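Side-chain contacts in pseudouridine synthase (PDB 2AUS), which probably isomerises uridine to pseudouridine in RNA, as an archaeal Cbf5 enzyme of the TruB family: residues H185-G188 and L189-V193; V260-A264 and H265-L269; A279-K282 and K283-V287. All coordinates share one frame; numbering follows the deposited sequence.

The three contacts follow in series along the chain, each within one continuous run. Interaction 1 closes helix 180-191, packed on the six-stranded antiparallel sheet that includes strand 108-116. Its centre is about 52 Å from that of interaction 2 and about 38 Å from that of interaction 3. The other two lie in the PUA domain, probably an RNA-binding module: interaction 2 ends helix 257-264 and leads into strand 269-270, whereas interaction 3 turns the chain into strand 286-291 of the same mixed sheet. Their centres are about 19 Å apart and their nearest atoms about 7 Å, without contact. The first two are C-terminal helix ends followed by a positive-phi glycine, the third a beta turn.

Interaction 1: residues H185-G188 and L189-V193; sequences HHIG and LALGV
Leu-189 lies across the His-185 side chain one helical turn on, the two meeting at a slant. The imidazole leaves the backbone with CG anti to N (chi1 -180°), which carries it along the helix until NE2 comes 4.0 Å from Leu-189 CD1. Leu-189 CG sits 4.3 Å above the ring plane, displaced toward the rim, so the leucine covers only part of that face. Ile-187 and Leu-191 make a second pair, this time side by side and pointing the same way. Leu-191 has CG anti to its carbonyl carbon (chi1 -70°), which brings its CD1 to 4.1 Å from Ile-187 CG2. The same torsion sets Leu-191 CG 3.2 Å from Ile-187 O, the carbonyl that accepts the Leu-191 N hydrogen bond at 3.0 Å. Gly-192, with positive phi, then takes the chain out of the helix. Outside the helix, Ile-187 rests on Met-114 of strand 108-116 and on Met-129 of helix 122-131, while Leu-191 touches Leu-116 and Val-128; thus this end of helix 180-191 packs on both the sheet and the neighbouring helix, with Phe-132 beside His-186 and Ala-190.

Interaction 2: residues V260-A264 and H265-L269; sequences VAAVA and HGANL
Two donors of His-265 grip the carbonyl oxygen of Ala-261. The backbone N reaches Ala-261 O at 2.9 Å, and the ring joins in through ND1, a short 2.6 Å from that same oxygen with an N-H...O angle of 139°. They approach from opposite faces of the carbonyl plane, and the oxygen itself lies at the ring's edge, 24° out of the imidazole plane. This places the hydrogen on ND1 and fixes the ring's rotation. What folds the ring back is its first torsion: CG is anti to the carbonyl carbon (chi1 -75°), beside the backbone N, which brings ND1 round to the same oxygen as the backbone N. Farther out, Ala-267 N bonds to Ala-262 O at 3.0 Å, while Ala-267 CB lies 3.3 Å from Ala-262 O, with the two methyls in looser contact. Gly-266 N reaches Val-263 O from above the carbonyl plane. Val-263 CG2 meets Leu-269 CB at 4.2 Å, joining the helix to the start of the next strand. In the surroundings, Val-263 packs on Val-297, Ala-298 and Val-320, Leu-269 on Ile-253, Ile-255 and Val-318, and the His-265 side chain touches Arg-327 and Lys-332. The paired bonds from Ala-267 and Gly-266, with Gly-266 at positive phi, form a Schellman motif ending helix 257-264 of the PUA domain.

Interaction 3: residues A279-K282 and K283-V287; sequences AGIK and KGDLV
Asp-285 turns its carboxylate back on Lys-282 because CG lies anti to its own carbonyl carbon (chi1 -68°), beside the backbone N. From there OD2 accepts the backbone N-H of Lys-282 at 2.8 Å, though the position of this oxygen is less certain, since it crowds the lysine side chain in the model. The two side chains run obliquely past each other. Lys-282 leads its ammonium away: NZ stays 6.3 Å from Asp-285 OD2, the opposite charges are not in contact, and the carboxylate appears to be engaged by the backbone N-H rather than by the ammonium. The reverse bond, Asp-285 N to Lys-282 O, is 2.9 Å long, almost straight at 160°, and lies in the carbonyl plane. It closes a type II beta turn from Lys-282 to Asp-285, with Gly-284 at the third position where phi is positive, and this turn starts strand 286-291 of the PUA domain sheet. A water lies 2.9 Å from Asp-285 OD2 and 3.2 Å from Gly-280 O, in position to donate to either, although not every acceptor around it can be served at once. With an alanine in place of Asp-285 the carboxylate is gone, and the Lys-282 N-H and the water would probably lose this acceptor. On the inner side, Ile-281 and Val-287 cross at about a right angle, Ile-281 CG2 standing 4.0 Å from Val-287 CG1. Both side chains rest on Ile-253 of strand 252-255 and Ala-302 of strand 296-302, and the Ile-281 N-H bonds to Thr-306 OG1.

Interaction 1: residues H185-G188 and L189-V193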
# COMPACT_ATOMS: atom_id res chain seq x y z
N HIS A 185 0.91 17.21 22.23
CA HIS A 185 0.33 16.65 23.45
C HIS A 185 0.38 17.71 24.56
O HIS A 185 -0.60 17.91 25.28
CB HIS A 185 1.10 15.40 23.86
CG HIS A 185 0.58 14.75 25.11
ND1 HIS A 185 -0.65 14.13 25.17
CD2 HIS A 185 1.13 14.62 26.34
CE1 HIS A 185 -0.84 13.64 26.39
NE2 HIS A 185 0.23 13.92 27.12
N HIS A 186 1.51 18.39 24.69
CA HIS A 186 1.67 19.41 25.72
C HIS A 186 0.78 20.62 25.47
O HIS A 186 0.33 21.26 26.42
CB HIS A 186 3.14 19.85 25.82
CG HIS A 186 4.03 18.80 26.41
ND1 HIS A 186 5.30 19.08 26.87
CD2 HIS A 186 3.84 17.48 26.62
CE1 HIS A 186 5.84 17.98 27.35
NE2 HIS A 186 4.98 16.99 27.21
N ILE A 187 0.53 20.93 24.20
CA ILE A 187 -0.32 22.05 23.85
C ILE A 187 -1.75 21.68 24.24
O ILE A 187 -2.53 22.53 24.68
CB ILE A 187 -0.26 22.36 22.33
CG1 ILE A 187 1.08 23.03 21.99
CG2 ILE A 187 -1.43 23.23 21.92
CD1 ILE A 187 1.32 23.23 20.50
N GLY A 188 -2.08 20.40 24.08
CA GLY A 188 -3.41 19.94 24.44
C GLY A 188 -3.61 20.01 25.94
O GLY A 188 -4.71 20.30 26.41
N LEU A 189 -2.55 19.73 26.69
CA LEU A 189 -2.61 19.77 28.16
C LEU A 189 -2.78 21.20 28.62
O LEU A 189 -3.53 21.48 29.55
CB LEU A 189 -1.33 19.18 28.77
CG LEU A 189 -1.18 17.66 28.75
CD1 LEU A 189 0.17 17.27 29.34
CD2 LEU A 189 -2.32 17.02 29.54
N ALA A 190 -2.08 22.12 27.96
CA ALA A 190 -2.15 23.54 28.29
C ALA A 190 -3.54 24.10 28.02
O ALA A 190 -4.02 24.97 28.74
CB ALA A 190 -1.11 24.31 27.50
N LEU A 191 -4.19 23.60 26.96
CA LEU A 191 -5.53 24.05 26.60
C LEU A 191 -6.57 23.42 27.52
O LEU A 191 -7.72 23.85 27.55
CB LEU A 191 -5.84 23.69 25.15
CG LEU A 191 -5.06 24.47 24.10
CD1 LEU A 191 -5.41 23.95 22.72
CD2 LEU A 191 -5.40 25.95 24.21
N GLY A 192 -6.15 22.40 28.25
CA GLY A 192 -7.04 21.72 29.18
C GLY A 192 -7.93 20.66 28.57
O GLY A 192 -8.46 19.81 29.28
N VAL A 193 -8.09 20.69 27.24
CA VAL A 193 -8.96 19.73 26.56
C VAL A 193 -8.23 18.52 25.97
O VAL A 193 -8.85 17.49 25.70
CB VAL A 193 -9.74 20.41 25.43
CG1 VAL A 193 -10.51 21.59 25.98
CG2 VAL A 193 -8.78 20.86 24.32

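Interaction 2: residues V260-A264 and H265-L269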
# COMPACT_ATOMS: atom_id res chain seq x y z
N VAL A 260 44.52 17.95 1.23
CA VAL A 260 43.40 17.12 0.82
C VAL A 260 43.87 15.67 0.67
O VAL A 260 43.20 14.74 1.12
CB VAL A 260 42.79 17.57 -0.52
CG1 VAL A 260 41.69 16.61 -0.93
CG2 VAL A 260 42.24 18.98 -0.41
N ALA A 261 45.03 15.49 0.04
CA ALA A 261 45.58 14.17 -0.17
C ALA A 261 45.84 13.47 1.16
O ALA A 261 45.47 12.30 1.35
CB ALA A 261 46.89 14.26 -0.97
N ALA A 262 46.45 14.20 2.09
CA ALA A 262 46.75 13.64 3.41
C ALA A 262 45.48 13.24 4.15
O ALA A 262 45.41 12.15 4.73
CB ALA A 262 47.54 14.67 4.23
N VAL A 263 44.47 14.11 4.13
CA VAL A 263 43.22 13.80 4.81
C VAL A 263 42.50 12.66 4.10
O VAL A 263 41.92 11.79 4.74
CB VAL A 263 42.29 15.04 4.87
CG1 VAL A 263 40.93 14.64 5.38
CG2 VAL A 263 42.89 16.10 5.77
N ALA A 264 42.54 12.66 2.77
CA ALA A 264 41.90 11.60 1.99
C ALA A 264 42.55 10.25 2.31
O ALA A 264 41.91 9.20 2.18
CB ALA A 264 42.02 11.89 0.50
N HIS A 265 43.82 10.27 2.69
CA HIS A 265 44.53 9.04 3.02
C HIS A 265 44.43 8.67 4.50
O HIS A 265 45.20 7.85 4.99
CB HIS A 265 46.00 9.14 2.61
CG HIS A 265 46.22 9.02 1.13
ND1 HIS A 265 45.74 9.94 0.23
CD2 HIS A 265 46.85 8.07 0.40
CE1 HIS A 265 46.06 9.57 -1.00
NE2 HIS A 265 46.74 8.43 -0.92
N GLY A 266 43.50 9.30 5.22
CA GLY A 266 43.30 8.96 6.62
C GLY A 266 43.89 9.83 7.72
O GLY A 266 43.60 9.59 8.89
N ALA A 267 44.70 10.82 7.37
CA ALA A 267 45.30 11.68 8.39
C ALA A 267 44.32 12.71 8.93
O ALA A 267 43.30 12.99 8.31
CB ALA A 267 46.52 12.39 7.82
N ASN A 268 44.63 13.25 10.10
CA ASN A 268 43.79 14.30 10.67
C ASN A 268 44.28 15.59 10.03
O ASN A 268 45.40 15.64 9.53
CB ASN A 268 43.95 14.37 12.19
CG ASN A 268 43.20 13.28 12.90
OD1 ASN A 268 42.09 12.92 12.52
ND2 ASN A 268 43.80 12.74 13.96
N LEU A 269 43.46 16.63 10.05
CA LEU A 269 43.86 17.90 9.45
C LEU A 269 44.75 18.71 10.38
O LEU A 269 44.40 18.92 11.55
CB LEU A 269 42.62 18.72 9.09
CG LEU A 269 42.87 20.14 8.55
CD1 LEU A 269 43.59 20.06 7.22
CD2 LEU A 269 41.54 20.87 8.41

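Interaction 3: residues A279-K282 and K283-V287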
# COMPACT_ATOMS: atom_id res chain seq x y z
N ALA A 279 34.36 31.82 10.83
CA ALA A 279 34.61 32.36 12.16
C ALA A 279 33.68 31.60 13.10
O ALA A 279 32.81 30.85 12.66
CB ALA A 279 34.27 33.84 12.20
N GLY A 280 33.88 31.79 14.40
CA GLY A 280 33.02 31.15 15.38
C GLY A 280 33.12 29.66 15.58
O GLY A 280 32.23 29.07 16.20
N ILE A 281 34.15 29.02 15.04
CA ILE A 281 34.29 27.58 15.24
C ILE A 281 34.93 27.40 16.60
O ILE A 281 35.85 28.13 16.97
CB ILE A 281 35.21 26.92 14.20
CG1 ILE A 281 34.55 26.93 12.82
CG2 ILE A 281 35.53 25.49 14.62
CD1 ILE A 281 35.45 26.36 11.74
N LYS A 282 34.45 26.43 17.37
CA LYS A 282 35.03 26.17 18.67
C LYS A 282 35.22 24.69 18.90
O LYS A 282 34.47 23.86 18.38
CB LYS A 282 34.16 26.79 19.78
CG LYS A 282 32.67 26.53 19.67
CD LYS A 282 31.90 27.34 20.70
CE LYS A 282 32.17 28.84 20.55
NZ LYS A 282 31.50 29.66 21.60
N LYS A 283 36.25 24.36 19.67
CA LYS A 283 36.57 22.98 19.99
C LYS A 283 35.31 22.17 20.24
O LYS A 283 34.42 22.61 20.96
CB LYS A 283 37.48 22.92 21.22
CG LYS A 283 37.97 21.52 21.56
CD LYS A 283 38.75 21.51 22.87
CE LYS A 283 39.18 20.09 23.23
NZ LYS A 283 40.13 19.53 22.24
N GLY A 284 35.22 20.99 19.63
CA GLY A 284 34.06 20.15 19.81
C GLY A 284 33.02 20.25 18.70
O GLY A 284 32.23 19.33 18.51
N ASP A 285 33.02 21.36 17.97
CA ASP A 285 32.06 21.55 16.89
C ASP A 285 32.26 20.61 15.71
O ASP A 285 33.39 20.27 15.36
CB ASP A 285 32.10 22.99 16.36
CG ASP A 285 31.60 24.01 17.37
OD1 ASP A 285 30.81 23.64 18.26
OD2 ASP A 285 31.99 25.19 17.24
N LEU A 286 31.15 20.21 15.10
CA LEU A 286 31.18 19.36 13.92
C LEU A 286 31.50 20.32 12.77
O LEU A 286 30.81 21.33 12.59
CB LEU A 286 29.81 18.74 13.70
CG LEU A 286 29.55 17.97 12.40
CD1 LEU A 286 30.52 16.81 12.26
CD2 LEU A 286 28.10 17.48 12.40
N VAL A 287 32.56 20.03 12.03
CA VAL A 287 32.93 20.90 10.93
C VAL A 287 33.08 20.12 9.64
O VAL A 287 33.28 18.90 9.66
CB VAL A 287 34.26 21.65 11.20
CG1 VAL A 287 34.13 22.49 12.46
CG2 VAL A 287 35.42 20.65 11.33
O HOH W 1 30.62 26.52 15.11